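Local atomic coordinates of putative acyl-CoA thioester hydrolase YbhC (Escherichia coli K-12, PDB entry 3GRH), a protein that is a putative thioesterase of the outer membrane, a lipoprotein of the pectinesterase family that neither binds pectin nor has pectinesterase activity. Residues A[338-343]-A[371-376]; A[278-283]-A[308-313]; A[347-352]-A[401-406]. All blocks are in the same frame, centred on the assembly; numbering follows the deposited sequence.

Overall arrangement
The three contacts lie close together in a parallel beta-helix, where each coil is bonded to its neighbours, and they illustrate how such stacking can build a site. Contact 2, at 278-283 and 308-313, holds Asp-280, the predicted nucleophile. Contact 1 is centred about 9 Å away and supplies Arg-340, whose NE lies 2.9 Å from Asp-280 OD1 in a salt bridge. Contact 3 joins strands 351-355 and 403-407, with its centre about 10 Å from that of contact 1 and 12 Å from that of contact 2. Its Met-404 side chain comes within about 5 Å of that of Arg-340. Gly-350 N of contact 3 probably hydrogen-bonds to Ser-341 OG of contact 1, 3.0 Å away.

Contact 1: A[338-343]-A[371-376]; sequences LGRSLD and DAVISN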
ATOM      1  N   LEU A 338       4.867  10.469 -10.219  1.00  9.15           N
ATOM      2  CA  LEU A 338       4.743   9.029  -9.959  1.00 10.97           C
ATOM      3  C   LEU A 338       5.262   8.670  -8.616  1.00  9.94           C
ATOM      4  O   LEU A 338       4.851   7.634  -8.026  1.00 10.18           O
ATOM      5  CB  LEU A 338       5.422   8.253 -11.028  1.00 12.07           C
ATOM      6  CG  LEU A 338       4.885   8.366 -12.434  1.00 14.26           C
ATOM      7  CD1 LEU A 338       5.851   7.614 -13.368  1.00 15.15           C
ATOM      8  CD2 LEU A 338       3.486   7.797 -12.455  1.00 14.97           C
ATOM      9  N   GLY A 339       6.187   9.473  -8.048  1.00 10.53           N
ATOM     10  CA  GLY A 339       6.666   9.106  -6.745  1.00 10.84           C
ATOM     11  C   GLY A 339       7.833   9.924  -6.240  1.00  9.42           C
ATOM     12  O   GLY A 339       8.304  10.840  -6.904  1.00  9.28           O
ATOM     13  N   ARG A 340       8.312   9.541  -5.070  1.00 10.10           N
ATOM     14  CA  ARG A 340       9.516  10.141  -4.429  1.00 10.81           C
ATOM     15  C   ARG A 340       9.928   9.183  -3.345  1.00 11.67           C
ATOM     16  O   ARG A 340       9.162   8.372  -2.843  1.00 10.93           O
ATOM     17  CB  ARG A 340       9.289  11.509  -3.832  1.00 12.83           C
ATOM     18  CG  ARG A 340       8.187  11.545  -2.831  1.00 11.35           C
ATOM     19  CD  ARG A 340       7.967  12.951  -2.352  1.00 13.07           C
ATOM     20  NE  ARG A 340       6.928  13.045  -1.335  1.00 13.34           N
ATOM     21  CZ  ARG A 340       6.623  14.165  -0.683  1.00 10.97           C
ATOM     22  NH1 ARG A 340       7.255  15.318  -0.928  1.00 12.43           N
ATOM     23  NH2 ARG A 340       5.682  14.145   0.243  1.00 15.38           N
ATOM     24  N   SER A 341      11.209   9.172  -3.026  1.00 11.51           N
ATOM     25  CA  SER A 341      11.647   8.251  -1.998  1.00 11.81           C
ATOM     26  C   SER A 341      11.307   8.782  -0.615  1.00 13.51           C
ATOM     27  O   SER A 341      11.375   9.987  -0.375  1.00 13.98           O
ATOM     28  CB  SER A 341      13.180   8.040  -2.136  1.00 13.31           C
ATOM     29  OG  SER A 341      13.709   7.167  -1.111  1.00 13.04           O
ATOM     30  N   LEU A 342      10.901   7.882   0.281  1.00 12.84           N
ATOM     31  CA  LEU A 342      10.542   8.233   1.658  1.00 13.63           C
ATOM     32  C   LEU A 342      11.767   7.933   2.510  1.00 15.07           C
ATOM     33  O   LEU A 342      11.949   6.816   2.987  1.00 15.75           O
ATOM     34  CB  LEU A 342       9.313   7.406   2.112  1.00 13.94           C
ATOM     35  CG  LEU A 342       8.758   7.548   3.507  1.00 15.82           C
ATOM     36  CD1 LEU A 342       8.420   8.987   3.780  1.00 19.91           C
ATOM     37  CD2 LEU A 342       7.512   6.693   3.651  1.00 17.79           C
ATOM     38  N   ASP A 343      12.629   8.958   2.653  1.00 14.44           N
ATOM     39  CA  ASP A 343      13.954   8.785   3.241  1.00 15.87           C
ATOM     40  C   ASP A 343      13.870   8.915   4.775  1.00 16.74           C
ATOM     41  O   ASP A 343      14.302   9.877   5.384  1.00 16.93           O
ATOM     42  CB  ASP A 343      14.919   9.785   2.661  1.00 16.79           C
ATOM     43  CG  ASP A 343      15.435   9.422   1.304  1.00 22.27           C
ATOM     44  OD1 ASP A 343      15.051   8.370   0.718  1.00 21.95           O
ATOM     45  OD2 ASP A 343      16.262  10.251   0.836  1.00 25.36           O
ATOM     46  N   ASP A 371      12.010  14.981  -5.660  1.00 14.42           N
ATOM     47  CA  ASP A 371      13.022  14.814  -4.621  1.00 14.27           C
ATOM     48  C   ASP A 371      12.468  14.107  -3.391  1.00 14.42           C
ATOM     49  O   ASP A 371      11.238  14.105  -3.143  1.00 13.65           O
ATOM     50  CB  ASP A 371      13.509  16.164  -4.165  1.00 16.25           C
ATOM     51  CG  ASP A 371      14.109  16.981  -5.276  1.00 19.94           C
ATOM     52  OD1 ASP A 371      14.303  16.485  -6.422  1.00 21.13           O
ATOM     53  OD2 ASP A 371      14.389  18.193  -4.998  1.00 22.53           O
ATOM     54  N   ALA A 372      13.358  13.551  -2.574  1.00 13.37           N
ATOM     55  CA  ALA A 372      12.901  12.722  -1.433  1.00 14.93           C
ATOM     56  C   ALA A 372      12.252  13.513  -0.341  1.00 15.96           C
ATOM     57  O   ALA A 372      12.619  14.678  -0.094  1.00 15.26           O
ATOM     58  CB  ALA A 372      14.047  11.944  -0.854  1.00 14.46           C
ATOM     59  N   VAL A 373      11.263  12.891   0.293  1.00 18.18           N
ATOM     60  CA  VAL A 373      10.658  13.527   1.449  1.00 19.05           C
ATOM     61  C   VAL A 373      11.560  13.228   2.650  1.00 19.10           C
ATOM     62  O   VAL A 373      12.284  12.215   2.696  1.00 18.91           O
ATOM     63  CB  VAL A 373       9.179  13.185   1.591  1.00 19.78           C
ATOM     64  CG1 VAL A 373       8.999  11.767   1.750  1.00 20.56           C
ATOM     65  CG2 VAL A 373       8.505  13.989   2.745  1.00 20.52           C
ATOM     66  N   ILE A 374      11.553  14.192   3.582  1.00 19.31           N
ATOM     67  CA  ILE A 374      12.270  14.135   4.860  1.00 19.69           C
ATOM     68  C   ILE A 374      13.692  14.626   4.660  1.00 19.48           C
ATOM     69  O   ILE A 374      14.125  15.576   5.307  1.00 18.83           O
ATOM     70  CB  ILE A 374      12.200  12.740   5.580  1.00 20.70           C
ATOM     71  CG1 ILE A 374      10.734  12.433   5.965  1.00 23.33           C
ATOM     72  CG2 ILE A 374      13.053  12.737   6.861  1.00 19.38           C
ATOM     73  CD1 ILE A 374      10.494  11.011   6.417  1.00 24.11           C
ATOM     74  N   SER A 375      14.414  14.011   3.748  1.00 18.22           N
ATOM     75  CA  SER A 375      15.773  14.388   3.508  1.00 18.22           C
ATOM     76  C   SER A 375      15.995  15.428   2.431  1.00 18.35           C
ATOM     77  O   SER A 375      17.072  16.019   2.391  1.00 17.62           O
ATOM     78  CB  SER A 375      16.563  13.184   3.079  1.00 16.97           C
ATOM     79  OG  SER A 375      16.031  12.791   1.826  1.00 18.53           O
ATOM     80  N   ASN A 376      14.986  15.646   1.583  1.00 17.55           N
ATOM     81  CA  ASN A 376      15.073  16.522   0.433  1.00 17.74           C
ATOM     82  C   ASN A 376      16.200  16.173  -0.501  1.00 17.69           C
ATOM     83  O   ASN A 376      16.645  17.003  -1.241  1.00 19.42           O
ATOM     84  CB  ASN A 376      15.106  17.983   0.837  1.00 19.12           C
ATOM     85  CG  ASN A 376      14.006  18.329   1.812  1.00 20.20           C
ATOM     86  OD1 ASN A 376      12.861  17.931   1.621  1.00 31.08           O
ATOM     87  ND2 ASN A 376      14.344  19.126   2.852  1.00 26.64           N
TER
HETATM   88  O   HOH W   1       9.382  16.047  -2.757  1.00 21.00           O
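Val-373 lies over the guanidinium of Arg-340, with CB above the middle of the flat group and 3.6 Å from CZ. One face of the cation is covered by a branched aliphatic side chain, while its edge is left for polar partners. Arg-340 reaches this place by setting CG between its backbone N and carbonyl carbon (chi1 56°) and running extended to NE. At the guanidinium edge, a water in the plane accepts from Arg-340 NH1 at 2.9 Å and donates to Asp-371 O at 2.7 Å. NE forms a salt bridge with Asp-280, the predicted nucleophile, and Tyr-307 adds a cation-pi contact.

Val-373 CG1 presses against Leu-342 CD1 at 3.5 Å, tighter than usual, the two side chains lying side by side and pointing the same way. Behind them, Val-373 N donates to Ser-341 O at 3.0 Å, and Val-373 O accepts from Asp-343 N. These bonds form a single parallel bridge between short strands, 339-342 and 371-373, whose directions differ by 49°, part of the coil-on-coil stacking of the parallel beta-helix in this family.

Asp-343 ends the pairing with its carboxylate shared among several groups. Asp-343 OD2 accepts from Ser-375 OG at 2.7 Å, on its anti side and 23° out of the carboxylate plane, and forms a salt bridge with Arg-377. Asp-343 OD1 takes Ser-341 OG at 2.6 Å, nearly in line with its C-O bond. The methyl of Ala-372 packs against the same acid group.

The chemistry thus divides in two: hydroxyls and an arginine fix the buried aspartate, while Val-373 over one face, with the water and Asp-280 as polar partners, would fix how the guanidinium of Arg-340 is turned, consistent with its role in substrate binding inferred from relatives.

Contact 2: A[278-283]-A[308-313]; sequences DVDIVS and VFAPAT
Val-282 donates its N-H to Val-308 O at 2.9 Å and receives Ala-310 N on its own O at 2.8 Å, two bonds that set Val-282 beside Phe-309 and Ser-283 beside Ala-310 in parallel register where both segments turn a corner of the coil. On one face of this pairing Val-282 and Phe-309 lie side by side, CB of the valine 3.9 Å from CD1 of the ring. Val-308 CG1 sits over the centre of a ring face, and Phe-295 meets Phe-309 edge-to-face, so this side belongs to the apolar interior of the beta-helix.

The other face is the polar one. Here Ala-310 CB lies 3.6 Å from Asp-280 OD1, while the carboxylate is engaged by Arg-340. Ser-283 turns OG back beside its own N (chi1 -63°) and donates to Asp-280 O at 2.9 Å from above the carbonyl plane; Asn-247 ND2 bonds to the same hydroxyl. With an alanine here, Asp-280 O and Asn-247 ND2 would probably lose the hydroxyl they share, and the corner would be freer to shift. This is consistent with a second-shell role for the serine, tying down the backbone carbonyl of the predicted nucleophile.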
ATOM      1  N   ASP A 278      -3.630  11.745  -2.723  1.00  8.28           N
ATOM      2  CA  ASP A 278      -2.841  12.810  -3.339  1.00  9.17           C
ATOM      3  C   ASP A 278      -1.335  12.708  -3.099  1.00  9.37           C
ATOM      4  O   ASP A 278      -0.573  12.448  -4.022  1.00 10.12           O
ATOM      5  CB  ASP A 278      -3.406  14.222  -3.015  1.00 10.04           C
ATOM      6  CG  ASP A 278      -3.745  14.456  -1.553  1.00 12.55           C
ATOM      7  OD1 ASP A 278      -3.013  14.034  -0.621  1.00 13.07           O
ATOM      8  OD2 ASP A 278      -4.736  15.217  -1.335  1.00 10.93           O
ATOM      9  N   VAL A 279      -0.911  12.889  -1.868  1.00  8.34           N
ATOM     10  CA  VAL A 279       0.507  12.915  -1.479  1.00  7.85           C
ATOM     11  C   VAL A 279       0.886  11.588  -0.846  1.00  9.21           C
ATOM     12  O   VAL A 279       0.354  11.152   0.147  1.00  9.42           O
ATOM     13  CB  VAL A 279       0.724  14.039  -0.488  1.00  9.16           C
ATOM     14  CG1 VAL A 279       2.140  14.014   0.124  1.00 11.02           C
ATOM     15  CG2 VAL A 279       0.459  15.369  -1.190  1.00 10.39           C
ATOM     16  N   ASP A 280       1.838  10.914  -1.467  1.00  9.05           N
ATOM     17  CA  ASP A 280       2.373   9.642  -0.999  1.00  9.89           C
ATOM     18  C   ASP A 280       1.273   8.639  -0.802  1.00  9.88           C
ATOM     19  O   ASP A 280       1.127   8.086   0.303  1.00 11.19           O
ATOM     20  CB  ASP A 280       3.228   9.894   0.246  1.00 12.49           C
ATOM     21  CG  ASP A 280       4.385  10.858   0.011  1.00 12.91           C
ATOM     22  OD1 ASP A 280       4.837  11.086  -1.123  1.00 11.44           O
ATOM     23  OD2 ASP A 280       4.931  11.413   1.043  1.00 16.12           O
ATOM     24  N   ILE A 281       0.566   8.334  -1.883  1.00  9.62           N
ATOM     25  CA  ILE A 281      -0.612   7.529  -1.824  1.00  8.54           C
ATOM     26  C   ILE A 281      -0.259   6.121  -1.342  1.00  9.33           C
ATOM     27  O   ILE A 281      -1.012   5.525  -0.608  1.00  9.64           O
ATOM     28  CB  ILE A 281      -1.286   7.521  -3.161  1.00  9.13           C
ATOM     29  CG1 ILE A 281      -1.599   8.945  -3.662  1.00  8.33           C
ATOM     30  CG2 ILE A 281      -2.540   6.651  -3.131  1.00  9.87           C
ATOM     31  CD1 ILE A 281      -2.131   8.893  -5.070  1.00 11.70           C
ATOM     32  N   VAL A 282       0.829   5.561  -1.829  1.00  8.11           N
ATOM     33  CA  VAL A 282       1.308   4.211  -1.416  1.00  7.18           C
ATOM     34  C   VAL A 282       2.713   4.406  -0.840  1.00  8.03           C
ATOM     35  O   VAL A 282       3.572   4.881  -1.511  1.00  9.17           O
ATOM     36  CB  VAL A 282       1.386   3.242  -2.599  1.00  9.68           C
ATOM     37  CG1 VAL A 282       2.086   1.988  -2.137  1.00 10.83           C
ATOM     38  CG2 VAL A 282      -0.040   3.014  -3.143  1.00  9.75           C
ATOM     39  N   SER A 283       2.863   4.172   0.450  1.00  7.78           N
ATOM     40  CA  SER A 283       4.077   4.448   1.172  1.00  9.40           C
ATOM     41  C   SER A 283       4.558   3.270   1.957  1.00  8.65           C
ATOM     42  O   SER A 283       3.752   2.423   2.369  1.00  9.70           O
ATOM     43  CB  SER A 283       3.736   5.549   2.220  1.00 12.16           C
ATOM     44  OG  SER A 283       3.322   6.800   1.675  1.00 19.46           O
ATOM     45  N   VAL A 308       2.439   9.364  -6.295  1.00  8.52           N
ATOM     46  CA  VAL A 308       1.779   8.128  -6.124  1.00  7.86           C
ATOM     47  C   VAL A 308       2.505   7.214  -5.167  1.00  7.84           C
ATOM     48  O   VAL A 308       1.956   6.717  -4.208  1.00  9.45           O
ATOM     49  CB  VAL A 308       1.512   7.408  -7.440  1.00  7.99           C
ATOM     50  CG1 VAL A 308       0.767   6.079  -7.203  1.00  8.95           C
ATOM     51  CG2 VAL A 308       0.716   8.378  -8.363  1.00  8.00           C
ATOM     52  N   PHE A 309       3.800   6.972  -5.435  1.00  8.22           N
ATOM     53  CA  PHE A 309       4.570   6.013  -4.656  1.00  8.23           C
ATOM     54  C   PHE A 309       5.642   6.658  -3.811  1.00 10.48           C
ATOM     55  O   PHE A 309       6.408   7.506  -4.298  1.00 12.06           O
ATOM     56  CB  PHE A 309       5.268   5.022  -5.614  1.00  7.38           C
ATOM     57  CG  PHE A 309       4.351   4.153  -6.352  1.00  8.41           C
ATOM     58  CD1 PHE A 309       3.649   3.134  -5.724  1.00  8.79           C
ATOM     59  CD2 PHE A 309       4.215   4.341  -7.689  1.00  8.88           C
ATOM     60  CE1 PHE A 309       2.733   2.395  -6.436  1.00 12.35           C
ATOM     61  CE2 PHE A 309       3.370   3.544  -8.414  1.00  9.21           C
ATOM     62  CZ  PHE A 309       2.627   2.592  -7.777  1.00  8.45           C
ATOM     63  N   ALA A 310       5.720   6.264  -2.529  1.00  8.50           N
ATOM     64  CA  ALA A 310       6.761   6.742  -1.608  1.00  8.50           C
ATOM     65  C   ALA A 310       7.359   5.594  -0.838  1.00  8.42           C
ATOM     66  O   ALA A 310       7.057   5.375   0.358  1.00  8.52           O
ATOM     67  CB  ALA A 310       6.134   7.745  -0.635  1.00 10.99           C
ATOM     68  N   PRO A 311       8.135   4.788  -1.531  1.00  9.58           N
ATOM     69  CA  PRO A 311       8.776   3.656  -0.930  1.00  8.93           C
ATOM     70  C   PRO A 311       9.907   4.089   0.055  1.00  7.87           C
ATOM     71  O   PRO A 311      10.680   5.063  -0.207  1.00 10.10           O
ATOM     72  CB  PRO A 311       9.336   2.914  -2.131  1.00  8.88           C
ATOM     73  CG  PRO A 311       9.450   3.857  -3.166  1.00 12.23           C
ATOM     74  CD  PRO A 311       8.482   4.942  -2.943  1.00 11.02           C
ATOM     75  N   ALA A 312      10.016   3.303   1.107  1.00  8.30           N
ATOM     76  CA  ALA A 312      10.984   3.445   2.170  1.00  7.81           C
ATOM     77  C   ALA A 312      11.926   2.224   2.228  1.00  8.31           C
ATOM     78  O   ALA A 312      12.424   1.822   3.292  1.00 10.84           O
ATOM     79  CB  ALA A 312      10.302   3.649   3.533  1.00  8.82           C
ATOM     80  N   THR A 313      12.126   1.576   1.109  1.00  7.98           N
ATOM     81  CA  THR A 313      12.857   0.368   0.992  1.00  6.74           C
ATOM     82  C   THR A 313      14.308   0.557   1.529  1.00  7.21           C
ATOM     83  O   THR A 313      15.028   1.519   1.172  1.00  7.18           O
ATOM     84  CB  THR A 313      12.958   0.010  -0.457  1.00  8.13           C
ATOM     85  OG1 THR A 313      11.708   0.286  -1.117  1.00  8.94           O
ATOM     86  CG2 THR A 313      13.385  -1.512  -0.660  1.00  9.23           C
TER

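Contact 3: A[347-352]-A[401-406]; sequences NTNGQV and YNRMWE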
ATOM      1  N   ASN A 347      19.641   4.571   5.869  1.00 15.48           N
ATOM      2  CA  ASN A 347      19.848   3.400   5.057  1.00 14.92           C
ATOM      3  C   ASN A 347      18.625   3.110   4.221  1.00 13.31           C
ATOM      4  O   ASN A 347      18.321   1.964   4.027  1.00 15.16           O
ATOM      5  CB  ASN A 347      20.188   2.180   5.905  1.00 15.35           C
ATOM      6  CG  ASN A 347      20.789   1.028   5.077  1.00 17.82           C
ATOM      7  OD1 ASN A 347      21.608   1.245   4.162  1.00 20.96           O
ATOM      8  ND2 ASN A 347      20.388  -0.212   5.405  1.00 16.62           N
ATOM      9  N   THR A 348      17.940   4.126   3.736  1.00 12.94           N
ATOM     10  CA  THR A 348      16.756   3.942   2.880  1.00 11.98           C
ATOM     11  C   THR A 348      17.076   4.479   1.475  1.00 12.03           C
ATOM     12  O   THR A 348      17.721   5.517   1.356  1.00 13.25           O
ATOM     13  CB  THR A 348      15.537   4.731   3.427  1.00 14.01           C
ATOM     14  OG1 THR A 348      15.158   4.127   4.684  1.00 20.10           O
ATOM     15  CG2 THR A 348      14.380   4.725   2.459  1.00 12.19           C
ATOM     16  N   ASN A 349      16.581   3.783   0.459  1.00 11.40           N
ATOM     17  CA  ASN A 349      16.657   4.264  -0.935  1.00 10.46           C
ATOM     18  C   ASN A 349      15.477   3.640  -1.658  1.00  9.55           C
ATOM     19  O   ASN A 349      15.545   2.533  -2.148  1.00 10.78           O
ATOM     20  CB  ASN A 349      17.982   3.858  -1.571  1.00 10.68           C
ATOM     21  CG  ASN A 349      18.188   4.506  -2.875  1.00 13.04           C
ATOM     22  OD1 ASN A 349      17.556   5.528  -3.170  1.00 11.07           O
ATOM     23  ND2 ASN A 349      19.190   4.036  -3.608  1.00 10.24           N
ATOM     24  N   GLY A 350      14.305   4.283  -1.604  1.00  7.71           N
ATOM     25  CA  GLY A 350      13.125   3.593  -2.018  1.00  7.93           C
ATOM     26  C   GLY A 350      13.138   3.016  -3.417  1.00  6.95           C
ATOM     27  O   GLY A 350      13.554   3.662  -4.374  1.00  8.42           O
ATOM     28  N   GLN A 351      12.564   1.841  -3.583  1.00  7.35           N
ATOM     29  CA  GLN A 351      12.587   1.169  -4.810  1.00  6.03           C
ATOM     30  C   GLN A 351      11.176   0.941  -5.405  1.00  8.65           C
ATOM     31  O   GLN A 351      10.260   0.509  -4.702  1.00  7.06           O
ATOM     32  CB  GLN A 351      13.227  -0.180  -4.601  1.00  7.51           C
ATOM     33  CG  GLN A 351      13.680  -0.813  -5.904  1.00  8.91           C
ATOM     34  CD  GLN A 351      12.768  -1.713  -6.628  1.00 10.50           C
ATOM     35  OE1 GLN A 351      11.743  -2.158  -6.126  1.00 11.75           O
ATOM     36  NE2 GLN A 351      13.136  -2.018  -7.864  1.00 12.57           N
ATOM     37  N   VAL A 352      11.024   1.293  -6.666  1.00  7.18           N
ATOM     38  CA  VAL A 352       9.748   1.090  -7.374  1.00  8.00           C
ATOM     39  C   VAL A 352       9.977   0.907  -8.805  1.00  7.33           C
ATOM     40  O   VAL A 352      10.825   1.571  -9.404  1.00  7.50           O
ATOM     41  CB  VAL A 352       8.751   2.175  -7.113  1.00 11.68           C
ATOM     42  CG1 VAL A 352       9.295   3.458  -7.393  1.00 14.15           C
ATOM     43  CG2 VAL A 352       7.444   1.942  -7.925  1.00 10.33           C
ATOM     44  N   TYR A 401      22.290   6.875  -6.585  1.00  9.39           N
ATOM     45  CA  TYR A 401      21.147   7.227  -7.390  1.00 10.20           C
ATOM     46  C   TYR A 401      19.867   6.692  -6.784  1.00  9.78           C
ATOM     47  O   TYR A 401      19.877   5.773  -5.959  1.00 11.34           O
ATOM     48  CB  TYR A 401      21.317   6.630  -8.794  1.00  8.85           C
ATOM     49  CG  TYR A 401      22.511   7.196  -9.472  1.00 10.17           C
ATOM     50  CD1 TYR A 401      22.434   8.387 -10.179  1.00 11.00           C
ATOM     51  CD2 TYR A 401      23.667   6.512  -9.467  1.00 13.42           C
ATOM     52  CE1 TYR A 401      23.478   8.886 -10.829  1.00 18.44           C
ATOM     53  CE2 TYR A 401      24.780   7.040 -10.088  1.00 16.17           C
ATOM     54  CZ  TYR A 401      24.676   8.218 -10.755  1.00 17.58           C
ATOM     55  OH  TYR A 401      25.783   8.756 -11.385  1.00 20.71           O
ATOM     56  N   ASN A 402      18.730   7.176  -7.292  1.00  8.16           N
ATOM     57  CA  ASN A 402      17.467   6.619  -6.876  1.00  8.32           C
ATOM     58  C   ASN A 402      17.221   5.291  -7.593  1.00  8.19           C
ATOM     59  O   ASN A 402      17.930   4.930  -8.505  1.00 10.21           O
ATOM     60  CB  ASN A 402      16.376   7.647  -7.160  1.00  8.83           C
ATOM     61  CG  ASN A 402      16.301   8.722  -6.121  1.00 14.28           C
ATOM     62  OD1 ASN A 402      15.715   8.557  -5.006  1.00 17.23           O
ATOM     63  ND2 ASN A 402      16.920   9.834  -6.406  1.00  9.64           N
ATOM     64  N   ARG A 403      16.209   4.588  -7.156  1.00  9.06           N
ATOM     65  CA  ARG A 403      15.828   3.264  -7.622  1.00  7.74           C
ATOM     66  C   ARG A 403      14.363   3.241  -8.009  1.00  7.95           C
ATOM     67  O   ARG A 403      13.620   2.320  -7.720  1.00  9.04           O
ATOM     68  CB  ARG A 403      16.090   2.250  -6.506  1.00  8.74           C
ATOM     69  CG  ARG A 403      17.499   2.133  -6.105  1.00 10.54           C
ATOM     70  CD  ARG A 403      17.791   0.849  -5.364  1.00 11.28           C
ATOM     71  NE  ARG A 403      17.105   0.834  -4.061  1.00  9.68           N
ATOM     72  CZ  ARG A 403      17.063  -0.183  -3.238  1.00  8.76           C
ATOM     73  NH1 ARG A 403      17.603  -1.297  -3.622  1.00 10.23           N
ATOM     74  NH2 ARG A 403      16.463  -0.081  -2.074  1.00  9.77           N
ATOM     75  N   MET A 404      13.992   4.238  -8.795  1.00  9.16           N
ATOM     76  CA  MET A 404      12.646   4.403  -9.348  1.00 10.78           C
ATOM     77  C   MET A 404      12.722   4.311 -10.880  1.00  9.94           C
ATOM     78  O   MET A 404      13.375   5.113 -11.571  1.00 11.66           O
ATOM     79  CB  MET A 404      12.081   5.725  -8.756  1.00 11.27           C
ATOM     80  CG  MET A 404      12.227   5.637  -7.308  1.00 14.63           C
ATOM     81  SD  MET A 404      12.427   7.090  -6.470  1.00 27.31           S
ATOM     82  CE  MET A 404      10.759   7.073  -6.110  1.00 20.32           C
ATOM     83  N   TRP A 405      12.056   3.287 -11.392  1.00  9.82           N
ATOM     84  CA  TRP A 405      12.204   2.855 -12.775  1.00  9.59           C
ATOM     85  C   TRP A 405      10.906   2.554 -13.509  1.00  8.94           C
ATOM     86  O   TRP A 405       9.912   2.266 -12.857  1.00  8.77           O
ATOM     87  CB  TRP A 405      12.967   1.538 -12.837  1.00 10.29           C
ATOM     88  CG  TRP A 405      14.170   1.410 -11.951  1.00 10.11           C
ATOM     89  CD1 TRP A 405      14.178   0.853 -10.764  1.00  8.92           C
ATOM     90  CD2 TRP A 405      15.524   1.869 -12.198  1.00 10.95           C
ATOM     91  NE1 TRP A 405      15.470   0.864 -10.228  1.00 10.86           N
ATOM     92  CE2 TRP A 405      16.291   1.538 -11.067  1.00 10.88           C
ATOM     93  CE3 TRP A 405      16.146   2.545 -13.236  1.00 12.80           C
ATOM     94  CZ2 TRP A 405      17.658   1.820 -10.981  1.00 12.43           C
ATOM     95  CZ3 TRP A 405      17.499   2.829 -13.140  1.00 12.12           C
ATOM     96  CH2 TRP A 405      18.242   2.467 -12.067  1.00 14.07           C
ATOM     97  N   GLU A 406      10.947   2.682 -14.849  1.00  8.77           N
ATOM     98  CA  GLU A 406       9.826   2.351 -15.684  1.00  9.45           C
ATOM     99  C   GLU A 406      10.256   1.403 -16.744  1.00  8.03           C
ATOM    100  O   GLU A 406      11.406   1.369 -17.123  1.00  9.95           O
ATOM    101  CB  GLU A 406       9.283   3.563 -16.341  1.00 10.05           C
ATOM    102  CG  GLU A 406       8.546   4.483 -15.382  1.00 13.91           C
ATOM    103  CD  GLU A 406       8.027   5.625 -16.096  1.00 19.18           C
ATOM    104  OE1 GLU A 406       6.953   5.567 -16.828  1.00 17.35           O
ATOM    105  OE2 GLU A 406       8.798   6.584 -16.053  1.00 19.92           O
TER
HETATM  106  O   HOH W   2      15.164   5.807  -4.662  1.00 15.56           O
HETATM  107  O   HOH W   3      16.430  -1.032  -8.240  1.00 16.24           O
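Asn-349 and Arg-403 cross at a slant with their flat groups almost parallel, amide and guanidinium planes 21° apart. The arginine bends at chi3 (-67°), which brings its side-on edge to the backbone of Asn-349: NH2 and NE both donate to Asn-349 O, at 2.8 and 3.0 Å, and the oxygen lies in the guanidinium plane. Asn-349 returns the grip with its side chain, ND2 donating to Tyr-401 O at 3.0 Å along a nearly straight bond close to the amide plane. NH1 of the arginine continues to Ile-317 O.

Gln-351 meets Arg-403 quite differently, at about a right angle, with CB over one guanidinium face toward the rim and the two planes 69° apart. Its amide is held by Gly-320 through OE1 and Tyr-53 through NE2. This cluster lies in the parallel beta-helix where strand 403-407, outermost in its sheet, is laid on strand 351-355. The ladder is Val-352 N to Arg-403 O at 3.0 Å and Trp-405 N to Val-352 O at 2.9 Å.

On the opposite face from Gln-351 and Arg-403, Val-352 and Met-404 cross obliquely, CG1 resting 3.7 Å from CG, and both side chains touch Trp-369. The indole of Trp-405 turns its edge toward Gln-351 NE2, and its NE1 donates to a water at 2.9 Å.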